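Local coordinates for redox-sensing transcriptional repressor Rex (Thermoanaerobacter ethanolicus, PDB 3WG9), which probably represses transcription according to the cellular NADH/NAD(+) balance, binding DNA as a homodimer that joins winged-helix and Rossmann-fold domains, at residues Ile12-Leu15 and Pro16-Arg20; His19-Leu22 and Glu23-Lys27; Tyr72-Leu75 and Thr76-Gly80; Tyr102-Phe105 and Glu106-Gly109. All blocks are in the same frame, centred on the assembly; numbering follows the deposited sequence.

In the fold
Four local contacts sample the DNA-binding and nucleotide-binding parts of a dimeric repressor. Interactions 1 and 2 follow one another along helix 9-27, sharing H19 and R20, with centres 11 Å apart. Interaction 3, on helix 68-78, lies with its centre 10 Å from that of interaction 1 and 12 Å from that of interaction 2; probable hydrogen bonds join H19 NE2 to T76 OG1 (2.9 Å) and E23 OE2 to Y72 OH (2.7 Å). Interaction 4 belongs to the Rossmann domain, and its nearest atoms stay about 7 Å from each of the others. Its sulfate, bound by Y102, also lies about 4 Å from the side chain of R20, measured between nearest atoms. All four contacts touch the second subunit.

Interaction 1: residues Ile12-Leu15 and Pro16-Arg20; sequences IRRL and PRYHR
R14 and L15 pass their carbonyl oxygens to the next turn of helix 9-27, where Y18 N bonds to R14 O and H19 N to L15 O, both at 3.0 Å, while P16, having no N-H, leaves the preceding turn without its usual bond and kinks the helix. The proline ring instead turns its CD toward I12 O, at 3.0 Å, and lies against L15, whose CB is 3.5 Å from the same CD. A turn apart, R14 and Y18 run alongside each other. With CG beside the backbone N (chi1 -69°) and an extended chi2 (-173°), the arginine carries CD along the ring to within 3.5 Å of Y18 OH, and the bend at chi3 then turns the guanidinium. That hydroxyl sits at the edge of the guanidinium, near its plane, and the guanidinium and ring planes are 43° apart. R14 O also lies over one face of the ring, 3.5 Å above its centre. L15 CD2 touches Y18 CD2 at 4.1 Å, and both residues pack on L75 of helix 68-78. R17, whose CB lies against R14 O, gives a hydrogen bond from NH2 to M42 O, and R13 makes a salt bridge with E191. The predicted helix-turn-helix region takes in residues from R17 onward, and D52 of its helix 46-54 answers R14 NE with a salt bridge and Y18 OH with a hydrogen bond. One carboxylate oxygen thus holds both R14 NE and the Y18 hydroxyl, probably fixing the turn of the phenol and balancing the arginine's charge.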
loop_
_atom_site.group_PDB
_atom_site.type_symbol
_atom_site.label_atom_id
_atom_site.label_comp_id
_atom_site.label_asym_id
_atom_site.label_seq_id
_atom_site.Cartn_x
_atom_site.Cartn_y
_atom_site.Cartn_z
ATOM N N ILE B 12 7.492 7.557 11.058
ATOM C CA ILE B 12 6.011 7.669 10.878
ATOM C C ILE B 12 5.500 6.426 10.165
ATOM O O ILE B 12 4.445 5.925 10.491
ATOM C CB ILE B 12 5.685 8.935 10.078
ATOM C CG1 ILE B 12 5.986 10.160 10.940
ATOM C CG2 ILE B 12 4.158 8.964 9.524
ATOM C CD1 ILE B 12 5.999 11.497 10.052
ATOM N N ARG B 13 6.243 5.892 9.199
ATOM C CA ARG B 13 5.746 4.707 8.482
ATOM C C ARG B 13 5.820 3.413 9.286
ATOM O O ARG B 13 5.106 2.470 8.988
ATOM C CB ARG B 13 6.510 4.460 7.165
ATOM C CG ARG B 13 6.247 5.626 6.140
ATOM C CD ARG B 13 6.514 5.212 4.694
ATOM N NE ARG B 13 6.292 6.334 3.779
ATOM C CZ ARG B 13 5.082 6.682 3.321
ATOM N NH1 ARG B 13 3.964 6.040 3.721
ATOM N NH2 ARG B 13 4.999 7.640 2.417
ATOM N N ARG B 14 6.639 3.360 10.342
ATOM C CA ARG B 14 6.551 2.195 11.227
ATOM C C ARG B 14 5.370 2.257 12.166
ATOM O O ARG B 14 4.901 1.203 12.661
ATOM C CB ARG B 14 7.820 2.051 12.084
ATOM C CG ARG B 14 9.025 1.647 11.228
ATOM C CD ARG B 14 10.293 1.332 12.094
ATOM N NE ARG B 14 10.911 2.518 12.698
ATOM C CZ ARG B 14 11.912 3.201 12.181
ATOM N NH1 ARG B 14 12.417 2.861 10.985
ATOM N NH2 ARG B 14 12.397 4.244 12.837
ATOM N N LEU B 15 4.928 3.459 12.517
ATOM C CA LEU B 15 3.855 3.553 13.547
ATOM C C LEU B 15 2.553 2.822 13.227
ATOM O O LEU B 15 1.942 2.229 14.122
ATOM C CB LEU B 15 3.551 5.022 13.939
ATOM C CG LEU B 15 4.750 5.848 14.476
ATOM C CD1 LEU B 15 4.407 7.330 14.643
ATOM C CD2 LEU B 15 5.202 5.276 15.869
ATOM N N PRO B 16 2.031 2.956 11.984
ATOM C CA PRO B 16 0.838 2.150 11.678
ATOM C C PRO B 16 1.076 0.641 11.734
ATOM O O PRO B 16 0.130 -0.078 12.030
ATOM C CB PRO B 16 0.409 2.620 10.269
ATOM C CG PRO B 16 1.132 4.007 10.138
ATOM C CD PRO B 16 2.436 3.791 10.851
ATOM N N ARG B 17 2.272 0.184 11.389
ATOM C CA ARG B 17 2.600 -1.244 11.533
ATOM C C ARG B 17 2.515 -1.646 13.016
ATOM O O ARG B 17 1.882 -2.659 13.358
ATOM C CB ARG B 17 3.986 -1.552 10.983
ATOM C CG ARG B 17 4.201 -1.158 9.499
ATOM C CD ARG B 17 5.624 -1.567 9.054
ATOM N NE ARG B 17 5.831 -2.997 9.300
ATOM C CZ ARG B 17 6.943 -3.521 9.825
ATOM N NH1 ARG B 17 7.959 -2.745 10.175
ATOM N NH2 ARG B 17 7.044 -4.831 9.969
ATOM N N TYR B 18 3.025 -0.813 13.943
ATOM C CA TYR B 18 2.850 -1.216 15.358
ATOM C C TYR B 18 1.379 -1.261 15.731
ATOM O O TYR B 18 0.914 -2.209 16.395
ATOM C CB TYR B 18 3.556 -0.236 16.284
ATOM C CG TYR B 18 5.026 -0.020 15.992
ATOM C CD1 TYR B 18 5.848 -1.043 15.523
ATOM C CD2 TYR B 18 5.605 1.204 16.265
ATOM C CE1 TYR B 18 7.211 -0.836 15.300
ATOM C CE2 TYR B 18 6.960 1.407 16.090
ATOM C CZ TYR B 18 7.763 0.402 15.590
ATOM O OH TYR B 18 9.097 0.698 15.374
ATOM N N HIS B 19 0.612 -0.252 15.295
ATOM C CA HIS B 19 -0.816 -0.130 15.665
ATOM C C HIS B 19 -1.592 -1.371 15.155
ATOM O O HIS B 19 -2.420 -1.976 15.844
ATOM C CB HIS B 19 -1.351 1.143 14.961
ATOM C CG HIS B 19 -2.764 1.488 15.294
ATOM N ND1 HIS B 19 -3.833 1.134 14.489
ATOM C CD2 HIS B 19 -3.289 2.159 16.345
ATOM C CE1 HIS B 19 -4.954 1.586 15.024
ATOM N NE2 HIS B 19 -4.653 2.209 16.154
ATOM N N ARG B 20 -1.347 -1.750 13.920
ATOM C CA ARG B 20 -2.067 -2.877 13.301
ATOM C C ARG B 20 -1.753 -4.232 13.998
ATOM O O ARG B 20 -2.613 -5.085 14.168
ATOM C CB ARG B 20 -1.612 -2.956 11.818
ATOM C CG ARG B 20 -2.375 -3.998 10.929
ATOM C CD ARG B 20 -2.205 -3.722 9.401
ATOM N NE ARG B 20 -0.854 -3.348 9.005
ATOM C CZ ARG B 20 0.160 -4.202 8.832
ATOM N NH1 ARG B 20 -0.035 -5.489 9.066
ATOM N NH2 ARG B 20 1.388 -3.796 8.454
#

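Interaction 2: residues His19-Leu22 and Glu23-Lys27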
loop_
_atom_site.group_PDB
_atom_site.type_symbol
_atom_site.label_atom_id
_atom_site.label_comp_id
_atom_site.label_asym_id
_atom_site.label_seq_id
_atom_site.Cartn_x
_atom_site.Cartn_y
_atom_site.Cartn_z
ATOM N N HIS B 19 0.612 -0.252 15.295
ATOM C CA HIS B 19 -0.816 -0.130 15.665
ATOM C C HIS B 19 -1.592 -1.371 15.155
ATOM O O HIS B 19 -2.420 -1.976 15.844
ATOM C CB HIS B 19 -1.351 1.143 14.961
ATOM C CG HIS B 19 -2.764 1.488 15.294
ATOM N ND1 HIS B 19 -3.833 1.134 14.489
ATOM C CD2 HIS B 19 -3.289 2.159 16.345
ATOM C CE1 HIS B 19 -4.954 1.586 15.024
ATOM N NE2 HIS B 19 -4.653 2.209 16.154
ATOM N N ARG B 20 -1.347 -1.750 13.920
ATOM C CA ARG B 20 -2.067 -2.877 13.301
ATOM C C ARG B 20 -1.753 -4.232 13.998
ATOM O O ARG B 20 -2.613 -5.085 14.168
ATOM C CB ARG B 20 -1.612 -2.956 11.818
ATOM C CG ARG B 20 -2.375 -3.998 10.929
ATOM C CD ARG B 20 -2.205 -3.722 9.401
ATOM N NE ARG B 20 -0.854 -3.348 9.005
ATOM C CZ ARG B 20 0.160 -4.202 8.832
ATOM N NH1 ARG B 20 -0.035 -5.489 9.066
ATOM N NH2 ARG B 20 1.388 -3.796 8.454
ATOM N N TYR B 21 -0.502 -4.443 14.368
ATOM C CA TYR B 21 -0.116 -5.652 15.071
ATOM C C TYR B 21 -0.715 -5.723 16.496
ATOM O O TYR B 21 -1.262 -6.771 16.852
ATOM C CB TYR B 21 1.396 -5.868 15.089
ATOM C CG TYR B 21 1.798 -7.127 15.818
ATOM C CD1 TYR B 21 1.259 -8.362 15.446
ATOM C CD2 TYR B 21 2.699 -7.097 16.878
ATOM C CE1 TYR B 21 1.578 -9.531 16.101
ATOM C CE2 TYR B 21 3.044 -8.289 17.549
ATOM C CZ TYR B 21 2.476 -9.500 17.145
ATOM O OH TYR B 21 2.787 -10.695 17.762
ATOM N N LEU B 22 -0.650 -4.627 17.258
ATOM C CA LEU B 22 -1.327 -4.469 18.553
ATOM C C LEU B 22 -2.853 -4.637 18.518
ATOM O O LEU B 22 -3.468 -5.139 19.480
ATOM C CB LEU B 22 -0.997 -3.107 19.157
ATOM C CG LEU B 22 0.398 -3.147 19.807
ATOM C CD1 LEU B 22 1.011 -1.762 19.867
ATOM C CD2 LEU B 22 0.354 -3.786 21.186
ATOM N N GLU B 23 -3.477 -4.148 17.448
ATOM C CA GLU B 23 -4.900 -4.345 17.248
ATOM C C GLU B 23 -5.253 -5.838 17.213
ATOM O O GLU B 23 -6.211 -6.280 17.847
ATOM C CB GLU B 23 -5.353 -3.606 15.974
ATOM C CG GLU B 23 -6.846 -3.550 15.792
ATOM C CD GLU B 23 -7.207 -2.645 14.600
ATOM O OE1 GLU B 23 -7.425 -3.180 13.495
ATOM O OE2 GLU B 23 -7.186 -1.412 14.739
ATOM N N GLU B 24 -4.444 -6.631 16.523
ATOM C CA GLU B 24 -4.675 -8.056 16.399
ATOM C C GLU B 24 -4.529 -8.752 17.753
ATOM O O GLU B 24 -5.379 -9.554 18.124
ATOM C CB GLU B 24 -3.724 -8.625 15.362
ATOM C CG GLU B 24 -3.733 -10.152 15.168
ATOM C CD GLU B 24 -2.656 -10.579 14.167
ATOM O OE1 GLU B 24 -1.850 -11.496 14.460
ATOM O OE2 GLU B 24 -2.569 -9.933 13.098
ATOM N N LEU B 25 -3.499 -8.386 18.511
ATOM C CA LEU B 25 -3.294 -8.885 19.872
ATOM C C LEU B 25 -4.426 -8.456 20.803
ATOM O O LEU B 25 -4.878 -9.232 21.643
ATOM C CB LEU B 25 -1.942 -8.402 20.436
ATOM C CG LEU B 25 -0.575 -8.702 19.805
ATOM C CD1 LEU B 25 0.511 -7.929 20.541
ATOM C CD2 LEU B 25 -0.217 -10.189 19.769
ATOM N N LEU B 26 -4.869 -7.215 20.682
ATOM C CA LEU B 26 -5.952 -6.734 21.500
ATOM C C LEU B 26 -7.246 -7.498 21.181
ATOM O O LEU B 26 -8.005 -7.850 22.089
ATOM C CB LEU B 26 -6.130 -5.220 21.345
ATOM C CG LEU B 26 -7.249 -4.602 22.175
ATOM C CD1 LEU B 26 -6.932 -4.511 23.680
ATOM C CD2 LEU B 26 -7.572 -3.241 21.581
ATOM N N LYS B 27 -7.460 -7.822 19.910
ATOM C CA LYS B 27 -8.621 -8.622 19.531
ATOM C C LYS B 27 -8.573 -10.037 20.110
ATOM O O LYS B 27 -9.612 -10.593 20.454
ATOM C CB LYS B 27 -8.746 -8.697 18.016
ATOM C CG LYS B 27 -10.170 -8.751 17.516
ATOM C CD LYS B 27 -10.250 -8.031 16.172
ATOM C CE LYS B 27 -9.427 -6.730 16.186
ATOM N NZ LYS B 27 -9.524 -5.933 14.900
#
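Y21 and L25 are brought together by opposite choices of first torsion: the tyrosine sends CG anti to its own nitrogen (chi1 -180°), whereas the leucine keeps CG beside the nitrogen (chi1 -59°) and leans back to meet it. L25 CG consequently stands over one face of the phenol ring, 4.1 Å above its plane and offset toward the rim. Of the leucine methyls, CD2 reaches Y21 OH at 3.6 Å and CD1 lies near CE2; CD1 also touches L22 CD2 at 4.2 Å. Cutting L25 back to an alanine would take the isobutyl group from this face of Y21 and from L22 CD2, and is likely to open a gap between them. Backbone bonds continue beneath, with E23 N on H19 O, L25 N on Y21 O and L26 N on L22 O. These turns close helix 9-27 within the predicted helix-turn-helix region of the winged-helix domain, where Y21 also packs on L38 and I33. H19 and E23 meet on another side of the helix, imidazole CE1 lying 3.7 Å from E23 OE2 with the ring and carboxylate planes 76° apart. Each has its polar partner on helix 68-78: T76 OG1 for H19 NE2 and Y72 OH for E23 OE2. K27 NZ adds a long salt bridge to E23 OE1 at 3.7 Å. Nearby E24, known to bind zinc in this protein though none is bound to this chain here, packs on D181 of the second subunit, a residue of the same metal site.

Interaction 3: residues Tyr72-Leu75 and Thr76-Gly80; sequences YNNL and TKILG
Y72 and T76 are joined by a backbone bond of helix 68-78, T76 N to Y72 O at 3.0 Å, followed by K77 N on N73 O, I78 N on N74 O and L79 N on L75 O. Among the polar side chains, T76 OG1 lies 3.1 Å from the same Y72 O and 3.7 Å above one face of the Y72 ring, offset toward its rim. It is also hydrogen-bonded to H19 NE2 on helix 9-27, while Y72 OH turns to E23. A water gives a hydrogen bond to N73 OD1 and reaches T76 OG1 only weakly. The remaining contacts are of van der Waals kind. With CG anti to the backbone nitrogen (chi1 -176°), the N74 amide turns forward, setting ND2 3.6 Å from I78 CD1 and OD1 3.8 Å from K77 CE. Replacing N74 by alanine would probably open a gap beside the I78 methyl and leave the K77 chain without that neighbour. L75 CD2 meets I78 CD1 at 4.3 Å. Beyond them G80 takes a positive phi (71°), and two bonds run back into the last turn, including G80 N to K77 O: a Schellman motif ending the helix.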
loop_
_atom_site.group_PDB
_atom_site.type_symbol
_atom_site.label_atom_id
_atom_site.label_comp_id
_atom_site.label_asym_id
_atom_site.label_seq_id
_atom_site.Cartn_x
_atom_site.Cartn_y
_atom_site.Cartn_z
ATOM N N TYR B 72 -1.604 0.154 22.388
ATOM C CA TYR B 72 -2.538 0.323 21.281
ATOM C C TYR B 72 -3.246 1.675 21.334
ATOM O O TYR B 72 -3.314 2.397 20.320
ATOM C CB TYR B 72 -3.565 -0.814 21.232
ATOM C CG TYR B 72 -4.587 -0.608 20.157
ATOM C CD1 TYR B 72 -4.259 -0.884 18.818
ATOM C CD2 TYR B 72 -5.860 -0.098 20.452
ATOM C CE1 TYR B 72 -5.187 -0.691 17.805
ATOM C CE2 TYR B 72 -6.804 0.112 19.413
ATOM C CZ TYR B 72 -6.445 -0.217 18.110
ATOM O OH TYR B 72 -7.310 -0.041 17.049
ATOM N N ASN B 73 -3.796 2.023 22.500
ATOM C CA ASN B 73 -4.509 3.288 22.622
ATOM C C ASN B 73 -3.595 4.498 22.430
ATOM O O ASN B 73 -4.017 5.501 21.842
ATOM C CB ASN B 73 -5.303 3.391 23.947
ATOM C CG ASN B 73 -6.487 2.436 23.998
ATOM O OD1 ASN B 73 -7.043 2.049 22.978
ATOM N ND2 ASN B 73 -6.877 2.048 25.202
ATOM N N ASN B 74 -2.360 4.405 22.904
ATOM C CA ASN B 74 -1.335 5.431 22.674
ATOM C C ASN B 74 -1.098 5.604 21.156
ATOM O O ASN B 74 -1.136 6.720 20.650
ATOM C CB ASN B 74 -0.021 5.027 23.375
ATOM C CG ASN B 74 1.109 6.086 23.272
ATOM O OD1 ASN B 74 0.886 7.291 23.345
ATOM N ND2 ASN B 74 2.350 5.603 23.150
ATOM N N LEU B 75 -0.876 4.503 20.449
ATOM C CA LEU B 75 -0.664 4.583 19.002
ATOM C C LEU B 75 -1.861 5.174 18.228
ATOM O O LEU B 75 -1.702 5.951 17.290
ATOM C CB LEU B 75 -0.280 3.217 18.498
ATOM C CG LEU B 75 1.146 2.869 18.911
ATOM C CD1 LEU B 75 1.320 1.364 18.772
ATOM C CD2 LEU B 75 2.135 3.656 18.015
ATOM N N THR B 76 -3.064 4.864 18.672
ATOM C CA THR B 76 -4.251 5.427 18.064
ATOM C C THR B 76 -4.225 6.941 18.147
ATOM O O THR B 76 -4.520 7.643 17.165
ATOM C CB THR B 76 -5.540 4.927 18.770
ATOM O OG1 THR B 76 -5.652 3.520 18.555
ATOM C CG2 THR B 76 -6.783 5.620 18.172
ATOM N N LYS B 77 -3.904 7.448 19.340
ATOM C CA LYS B 77 -3.772 8.880 19.581
ATOM C C LYS B 77 -2.653 9.492 18.740
ATOM O O LYS B 77 -2.812 10.562 18.155
ATOM C CB LYS B 77 -3.471 9.131 21.082
ATOM C CG LYS B 77 -3.082 10.593 21.429
ATOM C CD LYS B 77 -2.722 10.886 22.919
ATOM C CE LYS B 77 -1.336 10.338 23.260
ATOM N NZ LYS B 77 -0.437 11.259 24.014
ATOM N N ILE B 78 -1.480 8.852 18.746
ATOM C CA ILE B 78 -0.318 9.389 18.013
ATOM C C ILE B 78 -0.662 9.475 16.508
ATOM O O ILE B 78 -0.262 10.431 15.818
ATOM C CB ILE B 78 0.910 8.456 18.210
ATOM C CG1 ILE B 78 1.479 8.655 19.616
ATOM C CG2 ILE B 78 2.027 8.745 17.212
ATOM C CD1 ILE B 78 2.377 7.420 19.986
ATOM N N LEU B 79 -1.424 8.513 16.027
ATOM C CA LEU B 79 -1.754 8.459 14.569
ATOM C C LEU B 79 -2.916 9.367 14.193
ATOM O O LEU B 79 -3.308 9.391 13.016
ATOM C CB LEU B 79 -2.102 7.023 14.138
ATOM C CG LEU B 79 -0.852 6.157 14.190
ATOM C CD1 LEU B 79 -1.272 4.699 14.127
ATOM C CD2 LEU B 79 0.072 6.544 13.038
ATOM N N GLY B 80 -3.434 10.115 15.183
ATOM C CA GLY B 80 -4.532 11.088 14.971
ATOM C C GLY B 80 -5.846 10.396 14.692
ATOM O O GLY B 80 -6.793 11.033 14.198
HETATM O O HOH W 1 -8.031 3.907 20.959
#

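Interaction 4: residues Tyr102-Phe105 and Glu106-Gly109; sequences YTSF and EKSG. With SO4 (sulfate ion), chain E.
K107 N gives its hydrogen to S104 O at 2.9 Å from an odd direction: the C=O...N angle is only 88°, and the donor stands well above the carbonyl plane, not on a lone pair, though S104 C is modelled too close to E106 N, so this geometry is doubtful. The chain here has left helix 94-102 and folds tightly back, S104 CB lying 3.4 Å from K107 CB, closer than carbons usually pack. The lysine then bends at several torsions and curls over the serine, bringing NZ within 3.4 Å of S104 CB. On the other flank Y102 and E106 lie side by side, ring and carboxylate planes 51° apart. With CG beside the backbone N (chi1 -70°), the glutamate sets CG 3.6 Å from Y102 CE2; the bend at chi2 then turns the carboxylate toward another acceptor, OE2 standing 3.1 Å from F105 O, which is probably unfavourable for negative charge. Y102 OH donates to the sulfate O1, which approaches at the ring edge; the modelled distance is very short and so uncertain. S196 and H194 of the second subunit bind the same ion, probably from the crystallisation liquor, so it spans the dimer interface. Y102 binds NAD(+) in this protein, though none is bound to this chain here, and the turn links helix 94-102 to strand 110-117 of a Rossmann fold, beside its nucleotide site.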
loop_
_atom_site.group_PDB
_atom_site.type_symbol
_atom_site.label_atom_id
_atom_site.label_comp_id
_atom_site.label_asym_id
_atom_site.label_seq_id
_atom_site.Cartn_x
_atom_site.Cartn_y
_atom_site.Cartn_z
ATOM N N TYR B 102 -13.719 0.634 1.193
ATOM C CA TYR B 102 -12.655 0.424 2.188
ATOM C C TYR B 102 -12.704 1.469 3.337
ATOM O O TYR B 102 -12.570 1.134 4.521
ATOM C CB TYR B 102 -11.279 0.446 1.488
ATOM C CG TYR B 102 -10.125 0.183 2.418
ATOM C CD1 TYR B 102 -9.714 -1.123 2.656
ATOM C CD2 TYR B 102 -9.429 1.245 3.062
ATOM C CE1 TYR B 102 -8.663 -1.401 3.571
ATOM C CE2 TYR B 102 -8.352 0.983 3.954
ATOM C CZ TYR B 102 -7.990 -0.359 4.201
ATOM O OH TYR B 102 -6.956 -0.727 5.045
ATOM N N THR B 103 -12.932 2.732 2.988
ATOM C CA THR B 103 -12.909 3.817 3.969
ATOM C C THR B 103 -14.170 4.110 4.802
ATOM O O THR B 103 -14.142 5.059 5.586
ATOM C CB THR B 103 -12.310 5.137 3.404
ATOM O OG1 THR B 103 -13.120 5.664 2.359
ATOM C CG2 THR B 103 -10.885 4.933 2.891
ATOM N N SER B 104 -15.231 3.293 4.685
ATOM C CA SER B 104 -16.127 2.989 5.860
ATOM C C SER B 104 -15.743 1.799 6.793
ATOM O O SER B 104 -16.005 1.831 8.002
ATOM C CB SER B 104 -17.616 2.933 5.507
ATOM O OG SER B 104 -17.798 2.514 4.174
ATOM N N PHE B 105 -15.106 0.766 6.247
ATOM C CA PHE B 105 -14.283 -0.124 7.074
ATOM C C PHE B 105 -13.092 0.629 7.670
ATOM O O PHE B 105 -12.248 0.037 8.341
ATOM C CB PHE B 105 -13.858 -1.375 6.289
ATOM C CG PHE B 105 -14.968 -2.385 6.136
ATOM C CD1 PHE B 105 -15.442 -3.095 7.247
ATOM C CD2 PHE B 105 -15.575 -2.602 4.895
ATOM C CE1 PHE B 105 -16.496 -4.024 7.119
ATOM C CE2 PHE B 105 -16.616 -3.535 4.751
ATOM C CZ PHE B 105 -17.080 -4.242 5.861
ATOM N N GLU B 106 -13.036 1.927 7.361
ATOM C CA GLU B 106 -12.200 2.952 7.996
ATOM C C GLU B 106 -13.012 4.242 8.257
ATOM O O GLU B 106 -12.411 5.308 8.455
ATOM C CB GLU B 106 -11.010 3.363 7.098
ATOM C CG GLU B 106 -9.892 2.358 6.879
ATOM C CD GLU B 106 -9.592 1.536 8.105
ATOM O OE1 GLU B 106 -9.782 2.037 9.236
ATOM O OE2 GLU B 106 -9.172 0.375 7.940
ATOM N N LYS B 107 -14.347 4.187 8.194
ATOM C CA LYS B 107 -15.137 5.409 8.345
ATOM C C LYS B 107 -15.166 5.730 9.812
ATOM O O LYS B 107 -15.444 6.866 10.215
ATOM C CB LYS B 107 -16.569 5.305 7.782
ATOM C CG LYS B 107 -17.283 6.669 7.598
ATOM C CD LYS B 107 -18.147 6.721 6.324
ATOM C CE LYS B 107 -17.313 6.884 5.038
ATOM N NZ LYS B 107 -17.762 5.958 3.944
ATOM N N SER B 108 -14.853 4.744 10.637
ATOM C CA SER B 108 -14.264 5.174 11.871
ATOM C C SER B 108 -13.124 6.065 11.365
ATOM O O SER B 108 -12.054 5.583 10.991
ATOM C CB SER B 108 -13.786 4.007 12.715
ATOM O OG SER B 108 -14.923 3.285 13.150
ATOM N N GLY B 109 -13.428 7.356 11.251
ATOM C CA GLY B 109 -12.412 8.398 11.312
ATOM C C GLY B 109 -12.417 9.169 10.025
ATOM O O GLY B 109 -12.280 10.388 10.013
HETATM S S SO4 E . -5.417 -3.212 6.609
HETATM O O1 SO4 E . -6.545 -2.936 5.705
HETATM O O2 SO4 E . -4.710 -4.476 6.286
HETATM O O3 SO4 E . -4.483 -2.094 6.459
HETATM O O4 SO4 E . -5.851 -3.239 8.016
#